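Side-chain contacts in Beta/alpha-amylase (Paenibacillus polymyxa, PDB 3VOC), which splits maltose units from the non-reducing ends of starch chains through this calcium-binding beta-amylase domain, part of a secreted precursor that also yields an alpha-amylase: residues Gly45-Ala50 / Asp134-Ser139; Thr62-Val67 / Glu142-Tyr147; Leu72-Ile77 / Ala138-Asn143. One frame throughout, in Å; residues are numbered along the deposited sequence.

Interaction 1 (Gly45-Ala50 / Asp134-Ser139); sequences GYVESA and DELYAS. With CA (calcium ion), chain B.
Val47, Glu48 and Leu136 meet through torsions that turn the side chains of Glu48 and Leu136 toward each other's segment. Glu48 has CG anti to its own N (chi1 -161°) and runs extended from there, so its carboxylate reaches well beyond the end of helix 44-47. Leu136, also anti at chi1 (174°), leans out from helix 127-144 and presents CD1. That methyl meets Val47 CG2 at 3.8 Å, the two side chains crossing at about a right angle. The same Leu136 CD1 lies 4.1 Å from Glu48 OE1, so an apolar group borders one side of the carboxylate.

The rest of the contact runs through a calcium ion. Glu48 binds it with one oxygen, OE2, at 2.4 Å. One residue before Leu136, Glu135 also uses a single oxygen, its OE1 standing 2.2 Å from the calcium. A water coordinates the metal as well, and it donates a hydrogen bond to Glu48 OE1 over 2.6 Å. The second oxygen of Glu48 therefore serves the site indirectly, and it also takes a hydrogen bond from Trp44 NE1, so the carboxylate is fixed at both ends. Asp52, Asn53 and Gln132 complete the six ligands. Helix 127-144 gives two of them, while the chain from Glu48 to Asn53, which follows helix 44-47, gives three.

Glu48 is the first residue past helix 44-47 to leave helical geometry, and the metal ties this turn to the longer helix without any direct hydrogen bond between the two segments. Glu48 OE2 and Glu135 OE1 are 4.6 Å apart and would be expected to repel if alone; the calcium between them, attracting both, probably outweighs that repulsion. Binding the ion is thus likely to be what makes it tolerable to bring these two carboxylates together, that of Glu48 being buried.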
loop_
_atom_site.group_PDB
_atom_site.type_symbol
_atom_site.label_atom_id
_atom_site.label_comp_id
_atom_site.label_asym_id
_atom_site.label_seq_id
_atom_site.Cartn_x
_atom_site.Cartn_y
_atom_site.Cartn_z
ATOM N N GLY A 45 -3.658 15.160 -3.576
ATOM C CA GLY A 45 -4.498 16.283 -3.150
ATOM C C GLY A 45 -3.737 17.598 -3.032
ATOM O O GLY A 45 -4.341 18.661 -3.101
ATOM N N TYR A 46 -2.417 17.513 -2.843
ATOM C CA TYR A 46 -1.550 18.686 -2.780
ATOM C C TYR A 46 -1.113 19.173 -4.151
ATOM O O TYR A 46 -0.842 20.366 -4.319
ATOM C CB TYR A 46 -0.266 18.382 -2.002
ATOM C CG TYR A 46 -0.351 18.446 -0.492
ATOM C CD1 TYR A 46 -1.572 18.457 0.170
ATOM C CD2 TYR A 46 0.821 18.446 0.284
ATOM C CE1 TYR A 46 -1.643 18.491 1.577
ATOM C CE2 TYR A 46 0.762 18.488 1.687
ATOM C CZ TYR A 46 -0.466 18.504 2.321
ATOM O OH TYR A 46 -0.541 18.525 3.698
ATOM N N VAL A 47 -0.971 18.258 -5.108
ATOM C CA VAL A 47 -0.241 18.593 -6.327
ATOM C C VAL A 47 -1.105 18.737 -7.578
ATOM O O VAL A 47 -0.631 19.241 -8.581
ATOM C CB VAL A 47 0.932 17.601 -6.614
ATOM C CG1 VAL A 47 1.884 17.526 -5.419
ATOM C CG2 VAL A 47 0.399 16.189 -6.969
ATOM N N GLU A 48 -2.347 18.277 -7.528
ATOM C CA GLU A 48 -3.273 18.462 -8.648
ATOM C C GLU A 48 -4.651 18.866 -8.101
ATOM O O GLU A 48 -5.673 18.330 -8.512
ATOM C CB GLU A 48 -3.338 17.186 -9.509
ATOM C CG GLU A 48 -3.895 17.382 -10.932
ATOM C CD GLU A 48 -3.982 16.087 -11.739
ATOM O OE1 GLU A 48 -3.368 15.057 -11.345
ATOM O OE2 GLU A 48 -4.670 16.086 -12.788
ATOM N N SER A 49 -4.666 19.823 -7.174
ATOM C CA SER A 49 -5.884 20.163 -6.439
ATOM C C SER A 49 -6.800 21.112 -7.204
ATOM O O SER A 49 -8.022 21.047 -7.067
ATOM C CB SER A 49 -5.565 20.787 -5.070
ATOM O OG SER A 49 -4.938 22.058 -5.220
ATOM N N ALA A 50 -6.208 21.980 -8.016
ATOM C CA ALA A 50 -6.955 23.106 -8.596
ATOM C C ALA A 50 -7.860 22.691 -9.756
ATOM O O ALA A 50 -8.886 23.333 -10.012
ATOM C CB ALA A 50 -5.977 24.207 -9.038
ATOM N N ASP A 134 -1.321 8.043 -15.064
ATOM C CA ASP A 134 -0.383 8.263 -16.181
ATOM C C ASP A 134 -0.057 9.759 -16.322
ATOM O O ASP A 134 1.119 10.132 -16.416
ATOM C CB ASP A 134 -0.977 7.667 -17.474
ATOM C CG ASP A 134 0.005 7.657 -18.649
ATOM O OD1 ASP A 134 1.233 7.722 -18.453
ATOM O OD2 ASP A 134 -0.479 7.555 -19.790
ATOM N N GLU A 135 -1.080 10.619 -16.320
ATOM C CA GLU A 135 -0.856 12.072 -16.377
ATOM C C GLU A 135 -0.051 12.585 -15.182
ATOM O O GLU A 135 0.805 13.458 -15.333
ATOM C CB GLU A 135 -2.179 12.843 -16.415
ATOM C CG GLU A 135 -3.065 12.539 -17.629
ATOM C CD GLU A 135 -4.462 13.115 -17.470
ATOM O OE1 GLU A 135 -4.967 13.206 -16.322
ATOM O OE2 GLU A 135 -5.067 13.473 -18.499
ATOM N N LEU A 136 -0.358 12.064 -13.990
ATOM C CA LEU A 136 0.320 12.520 -12.770
ATOM C C LEU A 136 1.797 12.083 -12.765
ATOM O O LEU A 136 2.694 12.852 -12.369
ATOM C CB LEU A 136 -0.418 11.989 -11.529
ATOM C CG LEU A 136 0.237 12.241 -10.163
ATOM C CD1 LEU A 136 0.264 13.736 -9.878
ATOM C CD2 LEU A 136 -0.513 11.500 -9.071
ATOM N N TYR A 137 2.057 10.855 -13.210
ATOM C CA TYR A 137 3.438 10.348 -13.253
ATOM C C TYR A 137 4.242 11.135 -14.291
ATOM O O TYR A 137 5.418 11.459 -14.078
ATOM C CB TYR A 137 3.475 8.852 -13.588
ATOM C CG TYR A 137 2.816 7.894 -12.581
ATOM C CD1 TYR A 137 2.470 8.301 -11.297
ATOM C CD2 TYR A 137 2.571 6.565 -12.932
ATOM C CE1 TYR A 137 1.880 7.391 -10.383
ATOM C CE2 TYR A 137 1.991 5.654 -12.036
ATOM C CZ TYR A 137 1.648 6.075 -10.774
ATOM O OH TYR A 137 1.081 5.178 -9.904
ATOM N N ALA A 138 3.602 11.429 -15.417
ATOM C CA ALA A 138 4.210 12.237 -16.474
ATOM C C ALA A 138 4.580 13.605 -15.939
ATOM O O ALA A 138 5.693 14.093 -16.154
ATOM C CB ALA A 138 3.236 12.369 -17.679
ATOM N N SER A 139 3.643 14.231 -15.230
ATOM C CA SER A 139 3.906 15.531 -14.668
ATOM C C SER A 139 5.039 15.481 -13.647
ATOM O O SER A 139 5.889 16.376 -13.635
ATOM C CB SER A 139 2.657 16.138 -14.034
ATOM O OG SER A 139 2.930 17.481 -13.697
HETATM CA CA CA B . -5.087 14.556 -14.528
HETATM O O HOH W 1 -3.399 13.422 -13.369
#

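Interaction 2 (Thr62-Val67 / Glu142-Tyr147); sequences TYANAV and ENFAGY
Tyr147 reaches Asn65 with its hydroxyl, OH donating to OD1 over a short 2.6 Å. The donor sits above the carbonyl plane, 39° out of it, rather than on a lone pair, while OD1 itself lies at the edge of the tyrosine ring and in its plane. Nearer its base the ring meets Ala64 obliquely, CB 3.8 Å from Tyr147 CE1. The same methyl also comes near the edge of the Phe144 ring, 4.3 Å from CE1, so Ala64 touches both aromatic residues. A phenylalanine in place of Tyr147 would probably leave Asn65 OD1 without this donor and its amide freer to turn.

In the (beta/alpha)8 barrel, helix 58-69 follows the second strand and helix 127-144 the third, so the contact joins two helices that are neighbours around the outside of the barrel.

The Tyr147 ring is brought across by CG lying anti to its carbonyl carbon (chi1 -72°). The backbone N of Tyr147 bonds to Phe144 O at 2.8 Å, which draws the tyrosine back alongside Phe144. Further out, Phe144 stacks on Phe140 and touches Tyr60 and Lys61, and Lys61 NZ also bonds to Asn143 OD1.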
loop_
_atom_site.group_PDB
_atom_site.type_symbol
_atom_site.label_atom_id
_atom_site.label_comp_id
_atom_site.label_asym_id
_atom_site.label_seq_id
_atom_site.Cartn_x
_atom_site.Cartn_y
_atom_site.Cartn_z
ATOM N N THR A 62 10.386 22.466 -2.849
ATOM C CA THR A 62 10.987 22.974 -1.606
ATOM C C THR A 62 11.431 21.835 -0.680
ATOM O O THR A 62 12.537 21.862 -0.118
ATOM C CB THR A 62 10.014 23.903 -0.860
ATOM O OG1 THR A 62 9.612 24.966 -1.736
ATOM C CG2 THR A 62 10.676 24.498 0.382
ATOM N N TYR A 63 10.534 20.870 -0.489
ATOM C CA TYR A 63 10.812 19.697 0.324
ATOM C C TYR A 63 12.045 18.978 -0.215
ATOM O O TYR A 63 13.003 18.731 0.530
ATOM C CB TYR A 63 9.586 18.791 0.277
ATOM C CG TYR A 63 9.529 17.664 1.273
ATOM C CD1 TYR A 63 8.428 17.531 2.119
ATOM C CD2 TYR A 63 10.550 16.699 1.352
ATOM C CE1 TYR A 63 8.338 16.469 3.025
ATOM C CE2 TYR A 63 10.470 15.632 2.270
ATOM C CZ TYR A 63 9.355 15.523 3.092
ATOM O OH TYR A 63 9.235 14.466 3.986
ATOM N N ALA A 64 12.037 18.674 -1.513
ATOM C CA ALA A 64 13.155 17.980 -2.134
ATOM C C ALA A 64 14.454 18.776 -2.025
ATOM O O ALA A 64 15.521 18.197 -1.779
ATOM C CB ALA A 64 12.851 17.612 -3.602
ATOM N N ASN A 65 14.360 20.096 -2.205
ATOM C CA ASN A 65 15.523 20.984 -2.020
ATOM C C ASN A 65 16.136 20.877 -0.624
ATOM O O ASN A 65 17.352 20.827 -0.489
ATOM C CB ASN A 65 15.144 22.442 -2.279
ATOM C CG ASN A 65 14.993 22.755 -3.751
ATOM O OD1 ASN A 65 15.352 21.949 -4.603
ATOM N ND2 ASN A 65 14.434 23.933 -4.060
ATOM N N ALA A 66 15.290 20.868 0.409
ATOM C CA ALA A 66 15.759 20.724 1.798
ATOM C C ALA A 66 16.479 19.376 2.001
ATOM O O ALA A 66 17.578 19.307 2.594
ATOM C CB ALA A 66 14.595 20.889 2.794
ATOM N N VAL A 67 15.872 18.315 1.481
ATOM C CA VAL A 67 16.445 16.963 1.591
ATOM C C VAL A 67 17.820 16.917 0.890
ATOM O O VAL A 67 18.803 16.448 1.470
ATOM C CB VAL A 67 15.458 15.870 1.077
ATOM C CG1 VAL A 67 16.149 14.492 0.932
ATOM C CG2 VAL A 67 14.249 15.761 2.010
ATOM N N GLU A 142 8.373 15.133 -15.478
ATOM C CA GLU A 142 8.705 16.404 -16.115
ATOM C C GLU A 142 9.200 17.452 -15.106
ATOM O O GLU A 142 10.177 18.166 -15.354
ATOM C CB GLU A 142 7.472 16.919 -16.871
ATOM C CG GLU A 142 7.719 18.121 -17.759
ATOM C CD GLU A 142 6.608 18.298 -18.787
ATOM O OE1 GLU A 142 5.494 18.725 -18.394
ATOM O OE2 GLU A 142 6.852 17.996 -19.984
ATOM N N ASN A 143 8.556 17.522 -13.949
ATOM C CA ASN A 143 8.925 18.528 -12.955
ATOM C C ASN A 143 10.144 18.194 -12.104
ATOM O O ASN A 143 10.817 19.099 -11.581
ATOM C CB ASN A 143 7.736 18.855 -12.062
ATOM C CG ASN A 143 6.761 19.787 -12.743
ATOM O OD1 ASN A 143 6.840 20.996 -12.575
ATOM N ND2 ASN A 143 5.860 19.231 -13.540
ATOM N N PHE A 144 10.424 16.902 -11.970
ATOM C CA PHE A 144 11.497 16.448 -11.104
ATOM C C PHE A 144 12.684 15.804 -11.804
ATOM O O PHE A 144 13.598 15.307 -11.134
ATOM C CB PHE A 144 10.927 15.567 -9.992
ATOM C CG PHE A 144 10.156 16.354 -8.970
ATOM C CD1 PHE A 144 10.767 16.788 -7.799
ATOM C CD2 PHE A 144 8.823 16.714 -9.206
ATOM C CE1 PHE A 144 10.056 17.534 -6.862
ATOM C CE2 PHE A 144 8.110 17.465 -8.265
ATOM C CZ PHE A 144 8.724 17.874 -7.105
ATOM N N ALA A 145 12.676 15.831 -13.135
ATOM C CA ALA A 145 13.790 15.345 -13.958
ATOM C C ALA A 145 15.127 15.968 -13.532
ATOM O O ALA A 145 16.148 15.281 -13.493
ATOM C CB ALA A 145 13.512 15.620 -15.454
ATOM N N GLY A 146 15.114 17.259 -13.186
ATOM C CA GLY A 146 16.335 17.945 -12.710
ATOM C C GLY A 146 16.827 17.493 -11.332
ATOM O O GLY A 146 17.892 17.903 -10.878
ATOM N N TYR A 147 16.042 16.650 -10.663
ATOM C CA TYR A 147 16.402 16.103 -9.353
ATOM C C TYR A 147 16.840 14.643 -9.464
ATOM O O TYR A 147 16.893 13.914 -8.458
ATOM C CB TYR A 147 15.190 16.159 -8.416
ATOM C CG TYR A 147 14.828 17.542 -7.945
ATOM C CD1 TYR A 147 15.298 18.019 -6.726
ATOM C CD2 TYR A 147 14.013 18.376 -8.714
ATOM C CE1 TYR A 147 14.975 19.288 -6.279
ATOM C CE2 TYR A 147 13.680 19.657 -8.273
ATOM C CZ TYR A 147 14.158 20.099 -7.047
ATOM O OH TYR A 147 13.853 21.368 -6.588
#

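Interaction 3 (Leu72-Ile77 / Ala138-Asn143); sequences LKWVPI and ASFAEN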
loop_
_atom_site.group_PDB
_atom_site.type_symbol
_atom_site.label_atom_id
_atom_site.label_comp_id
_atom_site.label_asym_id
_atom_site.label_seq_id
_atom_site.Cartn_x
_atom_site.Cartn_y
_atom_site.Cartn_z
ATOM N N LEU A 72 20.977 14.214 1.834
ATOM C CA LEU A 72 20.191 12.989 1.787
ATOM C C LEU A 72 19.613 12.705 0.399
ATOM O O LEU A 72 19.431 13.624 -0.407
ATOM C CB LEU A 72 19.039 13.068 2.790
ATOM C CG LEU A 72 19.495 13.122 4.247
ATOM C CD1 LEU A 72 18.443 13.771 5.151
ATOM C CD2 LEU A 72 19.860 11.712 4.718
ATOM N N LYS A 73 19.336 11.429 0.135
ATOM C CA LYS A 73 18.508 11.042 -1.005
ATOM C C LYS A 73 17.032 11.259 -0.701
ATOM O O LYS A 73 16.627 11.341 0.468
ATOM C CB LYS A 73 18.724 9.572 -1.391
ATOM C CG LYS A 73 20.133 9.221 -1.818
ATOM C CD LYS A 73 20.775 10.296 -2.654
ATOM C CE LYS A 73 22.195 9.884 -3.046
ATOM N NZ LYS A 73 22.120 8.792 -4.039
ATOM N N TRP A 74 16.236 11.357 -1.769
ATOM C CA TRP A 74 14.783 11.553 -1.650
ATOM C C TRP A 74 14.004 10.445 -2.347
ATOM O O TRP A 74 14.201 10.205 -3.528
ATOM C CB TRP A 74 14.365 12.897 -2.248
ATOM C CG TRP A 74 12.934 13.301 -1.896
ATOM C CD1 TRP A 74 12.358 13.302 -0.642
ATOM C CD2 TRP A 74 11.920 13.777 -2.798
ATOM N NE1 TRP A 74 11.054 13.745 -0.719
ATOM C CE2 TRP A 74 10.762 14.050 -2.024
ATOM C CE3 TRP A 74 11.879 14.008 -4.185
ATOM C CZ2 TRP A 74 9.569 14.532 -2.595
ATOM C CZ3 TRP A 74 10.690 14.497 -4.751
ATOM C CH2 TRP A 74 9.555 14.743 -3.960
ATOM N N VAL A 75 13.117 9.776 -1.616
ATOM C CA VAL A 75 12.306 8.709 -2.209
ATOM C C VAL A 75 10.848 9.123 -2.175
ATOM O O VAL A 75 10.191 9.040 -1.128
ATOM C CB VAL A 75 12.513 7.345 -1.520
ATOM C CG1 VAL A 75 11.555 6.273 -2.117
ATOM C CG2 VAL A 75 13.981 6.907 -1.647
ATOM N N PRO A 76 10.334 9.603 -3.315
ATOM C CA PRO A 76 8.950 10.049 -3.359
ATOM C C PRO A 76 7.984 8.863 -3.469
ATOM O O PRO A 76 8.280 7.884 -4.161
ATOM C CB PRO A 76 8.912 10.887 -4.634
ATOM C CG PRO A 76 9.891 10.180 -5.537
ATOM C CD PRO A 76 11.007 9.745 -4.620
ATOM N N ILE A 77 6.873 8.948 -2.740
ATOM C CA ILE A 77 5.758 8.040 -2.906
ATOM C C ILE A 77 4.715 8.871 -3.646
ATOM O O ILE A 77 4.285 9.902 -3.144
ATOM C CB ILE A 77 5.165 7.576 -1.546
ATOM C CG1 ILE A 77 6.271 6.966 -0.653
ATOM C CG2 ILE A 77 3.999 6.584 -1.789
ATOM C CD1 ILE A 77 5.952 6.967 0.889
ATOM N N ALA A 138 3.602 11.429 -15.417
ATOM C CA ALA A 138 4.210 12.237 -16.474
ATOM C C ALA A 138 4.580 13.605 -15.939
ATOM O O ALA A 138 5.693 14.093 -16.154
ATOM C CB ALA A 138 3.236 12.369 -17.679
ATOM N N SER A 139 3.643 14.231 -15.230
ATOM C CA SER A 139 3.906 15.531 -14.668
ATOM C C SER A 139 5.039 15.481 -13.647
ATOM O O SER A 139 5.889 16.376 -13.635
ATOM C CB SER A 139 2.657 16.138 -14.034
ATOM O OG SER A 139 2.930 17.481 -13.697
ATOM N N PHE A 140 5.051 14.452 -12.794
ATOM C CA PHE A 140 6.132 14.326 -11.809
ATOM C C PHE A 140 7.482 14.211 -12.495
ATOM O O PHE A 140 8.453 14.886 -12.126
ATOM C CB PHE A 140 5.924 13.102 -10.893
ATOM C CG PHE A 140 6.999 12.956 -9.866
ATOM C CD1 PHE A 140 7.009 13.757 -8.719
ATOM C CD2 PHE A 140 8.032 12.060 -10.058
ATOM C CE1 PHE A 140 8.051 13.648 -7.773
ATOM C CE2 PHE A 140 9.072 11.950 -9.127
ATOM C CZ PHE A 140 9.080 12.741 -7.990
ATOM N N ALA A 141 7.542 13.342 -13.501
ATOM C CA ALA A 141 8.767 13.090 -14.233
ATOM C C ALA A 141 9.283 14.385 -14.855
ATOM O O ALA A 141 10.470 14.705 -14.756
ATOM C CB ALA A 141 8.526 12.027 -15.305
ATOM N N GLU A 142 8.373 15.133 -15.478
ATOM C CA GLU A 142 8.705 16.404 -16.115
ATOM C C GLU A 142 9.200 17.452 -15.106
ATOM O O GLU A 142 10.177 18.166 -15.354
ATOM C CB GLU A 142 7.472 16.919 -16.871
ATOM C CG GLU A 142 7.719 18.121 -17.759
ATOM C CD GLU A 142 6.608 18.298 -18.787
ATOM O OE1 GLU A 142 5.494 18.725 -18.394
ATOM O OE2 GLU A 142 6.852 17.996 -19.984
ATOM N N ASN A 143 8.556 17.522 -13.949
ATOM C CA ASN A 143 8.925 18.528 -12.955
ATOM C C ASN A 143 10.144 18.194 -12.104
ATOM O O ASN A 143 10.817 19.099 -11.581
ATOM C CB ASN A 143 7.736 18.855 -12.062
ATOM C CG ASN A 143 6.761 19.787 -12.743
ATOM O OD1 ASN A 143 6.840 20.996 -12.575
ATOM N ND2 ASN A 143 5.860 19.231 -13.540
#
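Between Ser139 and Asn143, helix 127-144 turns Phe140 inward against Trp74 and Pro76 of strand 73-79. Ser139 comes first: its OG bonds to Trp57 NE1, and its carbonyl oxygen is kept for Asn143 one turn on. Phe140 carries the contact itself. With CG anti to its N (chi1 -179°), the ring points end-on at the strand, and CZ rests 3.6 Å from Pro76 CG. Trp74 CZ3 comes to the edge of the phenyl ring, 4.0 Å from Phe140 CZ. Pro76 CB in turn lies 3.9 Å above one face of the indole of Trp74, toward its rim, so the three side chains touch one another pairwise. Asn143 closes the walk: its ND2 bonds to Ser139 O at 2.9 Å and nearly straight (173°), while its backbone N reaches that oxygen from the opposite face.

This is the third barrel strand packed against the helix that follows it in the (beta/alpha)8 fold. No hydrogen bond crosses. Trp74 meets Phe140 through CZ3, its N-H being bonded to Thr40 OG1; what faces Phe140 is hydrocarbon, and the buried contact rests on shape and hydrophobic packing.

All three contacts draw on helix 127-144: interaction 1 uses its calcium-binding part, interaction 3 the turn after it and interaction 2 its far end. Interactions 2 and 3 have centres about 7 Å apart and adjoin directly, with Phe144 CE1 3.8 Å from Trp74 CZ3 and Tyr63 CE2 3.6 Å from Trp74 NE1. The centre of interaction 1 is about 12 Å from that of interaction 3 and 15 Å from that of interaction 2. The side chains of Leu136 and Trp74 lie about 9 Å from those of His81 and Asp41 respectively, which probably bind substrate, so interactions 1 and 3 stand behind the substrate site rather than in it.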